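Local coordinates for attachment invasion locus protein (Yersinia pestis, PDB 3QRA) that promotes attachment of the bacterium to host cells and their invasion as an outer-membrane beta-barrel adhesin, by a mechanism not yet known, at residues Gly29-Tyr34 with Ile45-Gln50. Sequence-based numbering, arbitrary orientation.
With C8E ((hydroxyethyloxy)tri(ethyloxy)octane), chain E; C8E ((hydroxyethyloxy)tri(ethyloxy)octane), chain F.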
ATOM      1  N   GLY A  29      -1.220  -7.946   3.656  1.00 20.74           N
ATOM      2  CA  GLY A  29      -0.364  -8.332   2.557  1.00 21.03           C
ATOM      3  C   GLY A  29       0.977  -7.647   2.716  1.00 23.40           C
ATOM      4  O   GLY A  29       1.504  -7.528   3.831  1.00 22.78           O
ATOM      5  N   PHE A  30       1.506  -7.171   1.598  1.00 21.74           N
ATOM      6  CA  PHE A  30       2.869  -6.653   1.573  1.00 20.80           C
ATOM      7  C   PHE A  30       3.006  -5.450   0.645  1.00 23.90           C
ATOM      8  O   PHE A  30       2.107  -5.127  -0.150  1.00 22.40           O
ATOM      9  CB  PHE A  30       3.846  -7.774   1.151  1.00 24.05           C
ATOM     10  CG  PHE A  30       3.720  -8.154  -0.290  1.00 26.06           C
ATOM     11  CD1 PHE A  30       4.529  -7.562  -1.250  1.00 32.51           C
ATOM     12  CD2 PHE A  30       2.767  -9.075  -0.696  1.00 26.62           C
ATOM     13  CE1 PHE A  30       4.399  -7.893  -2.592  1.00 34.40           C
ATOM     14  CE2 PHE A  30       2.626  -9.405  -2.031  1.00 29.97           C
ATOM     15  CZ  PHE A  30       3.444  -8.811  -2.984  1.00 38.10           C
ATOM     16  N   ASN A  31       4.156  -4.794   0.752  1.00 20.43           N
ATOM     17  CA  ASN A  31       4.442  -3.573   0.019  1.00 20.92           C
ATOM     18  C   ASN A  31       5.910  -3.571  -0.385  1.00 21.85           C
ATOM     19  O   ASN A  31       6.779  -3.775   0.456  1.00 22.87           O
ATOM     20  CB  ASN A  31       4.124  -2.383   0.931  1.00 20.24           C
ATOM     21  CG  ASN A  31       4.562  -1.056   0.361  1.00 23.80           C
ATOM     22  OD1 ASN A  31       5.111  -0.225   1.088  1.00 21.86           O
ATOM     23  ND2 ASN A  31       4.310  -0.834  -0.935  1.00 21.27           N
ATOM     24  N   LEU A  32       6.184  -3.388  -1.675  1.00 22.20           N
ATOM     25  CA  LEU A  32       7.553  -3.175  -2.148  1.00 22.16           C
ATOM     26  C   LEU A  32       7.675  -1.706  -2.543  1.00 25.13           C
ATOM     27  O   LEU A  32       6.806  -1.182  -3.247  1.00 20.01           O
ATOM     28  CB  LEU A  32       7.839  -4.048  -3.365  1.00 27.74           C
ATOM     29  CG  LEU A  32       7.805  -5.558  -3.108  1.00 35.40           C
ATOM     30  CD1 LEU A  32       7.663  -6.342  -4.412  1.00 34.70           C
ATOM     31  CD2 LEU A  32       9.060  -5.991  -2.353  1.00 36.74           C
ATOM     32  N   LYS A  33       8.730  -1.037  -2.080  1.00 20.75           N
ATOM     33  CA  LYS A  33       8.982   0.335  -2.535  1.00 19.65           C
ATOM     34  C   LYS A  33      10.390   0.451  -3.080  1.00 21.60           C
ATOM     35  O   LYS A  33      11.315  -0.190  -2.565  1.00 22.51           O
ATOM     36  CB  LYS A  33       8.748   1.367  -1.420  1.00 22.67           C
ATOM     37  CG  LYS A  33       7.279   1.515  -1.004  1.00 17.38           C
ATOM     38  CD  LYS A  33       7.002   2.983  -0.581  1.00 19.11           C
ATOM     39  CE  LYS A  33       5.561   3.168  -0.095  1.00 20.31           C
ATOM     40  NZ  LYS A  33       5.343   2.560   1.255  1.00 20.03           N
ATOM     41  N   TYR A  34      10.538   1.260  -4.128  1.00 20.09           N
ATOM     42  CA  TYR A  34      11.836   1.496  -4.747  1.00 21.40           C
ATOM     43  C   TYR A  34      12.012   2.997  -4.919  1.00 22.20           C
ATOM     44  O   TYR A  34      11.157   3.658  -5.497  1.00 23.89           O
ATOM     45  CB  TYR A  34      11.946   0.808  -6.105  1.00 24.07           C
ATOM     46  CG  TYR A  34      13.177   1.265  -6.871  1.00 32.34           C
ATOM     47  CD1 TYR A  34      14.431   0.771  -6.566  1.00 34.24           C
ATOM     48  CD2 TYR A  34      13.077   2.232  -7.862  1.00 40.34           C
ATOM     49  CE1 TYR A  34      15.562   1.206  -7.256  1.00 36.92           C
ATOM     50  CE2 TYR A  34      14.195   2.671  -8.554  1.00 40.19           C
ATOM     51  CZ  TYR A  34      15.429   2.159  -8.247  1.00 42.35           C
ATOM     52  OH  TYR A  34      16.532   2.616  -8.940  1.00 53.54           O
ATOM     53  N   ILE A  45       9.899   7.903  -5.963  1.00 21.78           N
ATOM     54  CA  ILE A  45       9.641   6.633  -5.316  1.00 21.59           C
ATOM     55  C   ILE A  45       8.438   5.956  -5.976  1.00 21.35           C
ATOM     56  O   ILE A  45       7.480   6.616  -6.401  1.00 19.80           O
ATOM     57  CB  ILE A  45       9.485   6.812  -3.788  1.00 23.97           C
ATOM     58  CG1 ILE A  45       9.333   5.451  -3.087  1.00 32.24           C
ATOM     59  CG2 ILE A  45       8.333   7.740  -3.471  1.00 26.20           C
ATOM     60  CD1 ILE A  45       9.683   5.478  -1.591  1.00 29.61           C
ATOM     61  N   GLY A  46       8.532   4.637  -6.100  1.00 20.95           N
ATOM     62  CA  GLY A  46       7.476   3.826  -6.668  1.00 22.69           C
ATOM     63  C   GLY A  46       7.078   2.803  -5.622  1.00 25.12           C
ATOM     64  O   GLY A  46       7.914   2.360  -4.829  1.00 20.94           O
ATOM     65  N   SER A  47       5.805   2.423  -5.634  1.00 19.89           N
ATOM     66  CA  SER A  47       5.248   1.531  -4.627  1.00 18.99           C
ATOM     67  C   SER A  47       4.280   0.536  -5.267  1.00 20.03           C
ATOM     68  O   SER A  47       3.440   0.910  -6.097  1.00 22.40           O
ATOM     69  CB  SER A  47       4.499   2.351  -3.564  1.00 20.45           C
ATOM     70  OG  SER A  47       3.812   1.508  -2.650  1.00 21.52           O
ATOM     71  N   PHE A  48       4.416  -0.725  -4.874  1.00 19.15           N
ATOM     72  CA  PHE A  48       3.417  -1.744  -5.181  1.00 20.75           C
ATOM     73  C   PHE A  48       2.921  -2.290  -3.863  1.00 20.60           C
ATOM     74  O   PHE A  48       3.727  -2.650  -2.996  1.00 22.67           O
ATOM     75  CB  PHE A  48       3.989  -2.918  -5.999  1.00 20.37           C
ATOM     76  CG  PHE A  48       3.053  -4.106  -6.046  1.00 26.27           C
ATOM     77  CD1 PHE A  48       1.999  -4.138  -6.947  1.00 28.23           C
ATOM     78  CD2 PHE A  48       3.192  -5.150  -5.143  1.00 27.14           C
ATOM     79  CE1 PHE A  48       1.109  -5.217  -6.964  1.00 27.24           C
ATOM     80  CE2 PHE A  48       2.309  -6.230  -5.158  1.00 33.51           C
ATOM     81  CZ  PHE A  48       1.270  -6.256  -6.072  1.00 30.37           C
ATOM     82  N   ALA A  49       1.604  -2.369  -3.716  1.00 21.00           N
ATOM     83  CA  ALA A  49       1.024  -2.941  -2.505  1.00 20.84           C
ATOM     84  C   ALA A  49      -0.045  -3.963  -2.852  1.00 22.15           C
ATOM     85  O   ALA A  49      -0.753  -3.839  -3.855  1.00 22.19           O
ATOM     86  CB  ALA A  49       0.429  -1.828  -1.607  1.00 21.85           C
ATOM     87  N   GLN A  50      -0.159  -4.982  -2.015  1.00 19.31           N
ATOM     88  CA  GLN A  50      -1.260  -5.913  -2.150  1.00 23.48           C
ATOM     89  C   GLN A  50      -1.720  -6.316  -0.767  1.00 27.70           C
ATOM     90  O   GLN A  50      -0.903  -6.558   0.110  1.00 25.86           O
ATOM     91  CB  GLN A  50      -0.846  -7.126  -2.990  1.00 30.96           C
ATOM     92  CG  GLN A  50      -0.370  -8.329  -2.207  1.00 46.92           C
ATOM     93  CD  GLN A  50      -0.435  -9.611  -3.027  1.00 42.89           C
ATOM     94  OE1 GLN A  50      -0.303  -9.581  -4.255  1.00 42.20           O
ATOM     95  NE2 GLN A  50      -0.675 -10.737  -2.356  1.00 38.51           N
TER
HETATM   96  C1  C8E E   4       8.937  -1.400  -6.413  1.00 48.38           C
HETATM   97  C2  C8E E   4       7.589  -0.901  -6.917  1.00 39.57           C
HETATM   98  C3  C8E E   4       7.783   0.134  -8.015  1.00 49.92           C
HETATM   99  C4  C8E E   4       6.624   0.117  -9.002  1.00 57.53           C
HETATM  100  C5  C8E E   4       6.142   1.534  -9.289  1.00 64.14           C
HETATM  101  C6  C8E E   4       6.197   1.836 -10.781  1.00 64.27           C
HETATM  102  C7  C8E E   4       5.451   3.124 -11.103  1.00 58.75           C
HETATM  103  C8  C8E E   4       5.745   3.591 -12.524  1.00 60.75           C
HETATM  104  C1  C8E F   5       5.162  -8.954  -6.994  1.00 59.86           C
HETATM  105  C2  C8E F   5       3.725  -9.397  -6.748  1.00 63.34           C
HETATM  106  C3  C8E F   5       2.859  -9.151  -7.978  1.00 66.83           C
HETATM  107  C4  C8E F   5       1.645 -10.074  -7.998  1.00 67.49           C
HETATM  108  C5  C8E F   5       0.354  -9.267  -8.082  1.00 73.48           C
HETATM  109  C6  C8E F   5      -0.502  -9.734  -9.253  1.00 79.29           C
HETATM  110  C7  C8E F   5      -1.958  -9.314  -9.085  1.00 82.05           C
HETATM  111  C8  C8E F   5      -2.763  -9.660 -10.332  1.00 86.98           C
HETATM  112  O9  C8E F   5      -4.108  -9.900  -9.980  1.00 90.21           O
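Phe-30 and Phe-48 meet on the outer face of an antiparallel beta hairpin, strands 28-37 and 42-53 of the eight-stranded outer-membrane barrel. Residues alternate between detergent and interior, so apolar Leu-32 and the two phenylalanines suit the outward positions, while Asn-31, Lys-33, Ser-47 and small Ala-49 face the interior. The Phe-30 ring is carried toward the second strand because its CG lies between the backbone N and the carbonyl carbon (chi1 71°). Phe-30 CZ reaches Phe-48 CE2 at 3.6 Å, the two planes inclined at 48°; on the other flank of the Phe-30 ring, CE2 packs on CG of Gln-50. The octyl tail of a detergent molecule (C8E, chain F) touches both rings, meeting that of Phe-30 at its edge. Gly-46, without a side chain, lets a second detergent tail (C8E, chain E) lie against the backbone, C3 of that tail lying 3.7 Å from Gly-46 C.

Inside, the Asn-31 amide both gives and accepts. Asn-31 ND2 donates to Ser-47 OG (2.9 Å) and to Phe-48 O, which also takes the Leu-32 N-H. The aliphatic part of Lys-33 runs alongside Ser-47, Lys-33 CD 3.8 Å from Ile-45 CD1, before its end bends toward a salt bridge with Asp-133, which probably compensates the charge of this buried lysine. Lys-33 NZ also donates to Asn-31 OD1 at 2.8 Å, tilted 19° from the carbonyl plane.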